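Local coordinates for adenosine monophosphate-protein transferase (Pyrococcus horikoshii, PDB 2D16), which is of unproven function but is probably an adenosine-specific kinase or a transferase that moves AMP onto proteins, at residues E142-E145 against Q146-E149. Residues are numbered along the deposited sequence; the frame is centred on the assembly and turned at random.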
# COMPACT_ATOMS: atom_id res chain seq x y z
N GLU A 142 -34.27 38.33 -19.42
CA GLU A 142 -33.15 38.63 -18.53
C GLU A 142 -32.12 39.58 -19.14
O GLU A 142 -31.90 39.58 -20.35
CB GLU A 142 -32.45 37.33 -18.13
CG GLU A 142 -31.55 36.76 -19.22
CD GLU A 142 -30.83 35.49 -18.80
OE1 GLU A 142 -30.59 35.31 -17.58
OE2 GLU A 142 -30.48 34.68 -19.68
N THR A 143 -31.50 40.37 -18.28
CA THR A 143 -30.46 41.31 -18.70
C THR A 143 -29.13 40.58 -18.57
O THR A 143 -29.08 39.50 -17.98
CB THR A 143 -30.42 42.55 -17.79
OG1 THR A 143 -30.13 42.14 -16.44
CG2 THR A 143 -31.75 43.28 -17.82
N ASP A 144 -28.06 41.16 -19.10
CA ASP A 144 -26.75 40.53 -19.01
C ASP A 144 -26.35 40.37 -17.55
O ASP A 144 -25.74 39.38 -17.16
CB ASP A 144 -25.70 41.36 -19.74
CG ASP A 144 -25.92 41.39 -21.24
OD1 ASP A 144 -26.16 40.31 -21.83
OD2 ASP A 144 -25.84 42.48 -21.84
N GLU A 145 -26.70 41.36 -16.73
CA GLU A 145 -26.38 41.33 -15.31
C GLU A 145 -27.09 40.15 -14.65
O GLU A 145 -26.51 39.43 -13.84
CB GLU A 145 -26.81 42.63 -14.64
CG GLU A 145 -26.35 42.76 -13.20
CD GLU A 145 -24.84 42.78 -13.08
OE1 GLU A 145 -24.21 43.65 -13.72
OE2 GLU A 145 -24.28 41.93 -12.36
N GLN A 146 -28.36 39.96 -15.00
CA GLN A 146 -29.14 38.86 -14.44
C GLN A 146 -28.58 37.52 -14.89
O GLN A 146 -28.72 36.52 -14.18
CB GLN A 146 -30.61 39.01 -14.84
CG GLN A 146 -31.27 40.23 -14.22
CD GLN A 146 -32.68 40.45 -14.70
OE1 GLN A 146 -32.94 40.48 -15.90
NE2 GLN A 146 -33.61 40.62 -13.76
N LYS A 147 -27.96 37.49 -16.07
CA LYS A 147 -27.35 36.26 -16.57
C LYS A 147 -26.20 35.89 -15.65
O LYS A 147 -26.06 34.74 -15.24
CB LYS A 147 -26.76 36.45 -17.97
CG LYS A 147 -27.75 36.60 -19.09
CD LYS A 147 -26.98 36.66 -20.40
CE LYS A 147 -27.87 37.01 -21.57
NZ LYS A 147 -27.07 37.16 -22.82
N LYS A 148 -25.37 36.88 -15.34
CA LYS A 148 -24.23 36.66 -14.46
C LYS A 148 -24.71 36.20 -13.09
O LYS A 148 -24.11 35.32 -12.48
CB LYS A 148 -23.40 37.94 -14.31
CG LYS A 148 -22.71 38.37 -15.59
CD LYS A 148 -21.82 39.59 -15.35
CE LYS A 148 -21.09 40.00 -16.62
NZ LYS A 148 -22.04 40.35 -17.71
N GLU A 149 -25.81 36.79 -12.62
CA GLU A 149 -26.36 36.44 -11.31
C GLU A 149 -26.82 34.99 -11.23
O GLU A 149 -26.54 34.30 -10.25
CB GLU A 149 -27.53 37.35 -10.96
CG GLU A 149 -27.17 38.82 -10.79
CD GLU A 149 -28.38 39.67 -10.45
OE1 GLU A 149 -29.06 39.34 -9.46
OE2 GLU A 149 -28.64 40.65 -11.17
O HOH W 1 -23.63 38.34 -19.25
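Thr143 and Gln146 grip each other through two reciprocal hydrogen bonds, the capping box that starts a helix. Threonine suits the N-cap: with chi1 at 60°, OG1 lies between its own backbone N and carbonyl carbon and accepts from Gln146 N at 3.2 Å. In return the glutamine amide oxygen OE1 takes Thr143 N on a lone pair, in the carbonyl plane, at 2.8 Å. Gln146 is long enough to reach back over one turn, its CG passing 3.1 Å from Thr143 OG1. Two N-H groups at the helix start, where no preceding turn supplies acceptors, are thus satisfied.

The backbone then settles into i to i+4 bonds: Lys147 N to Thr143 O, Lys148 N to Asp144 O and Glu149 N to Glu145 O. A water also donates to Asp144 O and accepts from Lys148 NZ.

Among the charged groups, the extended Lys147 chain runs alongside Asp144 and makes a weak salt bridge, NZ to OD1 at 3.4 Å. The Glu142 chain crosses it at about a right angle, CD lying 3.3 Å from Lys147 CG, while Glu142 OE1 makes a salt bridge to Arg150 NE. Acidic residues such as Asp144 and Glu145 suit this first turn because their negative charge probably interacts favourably with the partial positive charge of the helix start. With an alanine at Lys147, Asp144 would probably lose its weak salt-bridge partner, and the Glu142 carboxylate the aliphatic chain it lies against.

The contact covers the N-cap and opening turns, mostly solvent-exposed, of the C-terminal helix 144-157, which a linker joins to strand 127-134, an edge strand, within this chain, of the three-stranded antiparallel sheet.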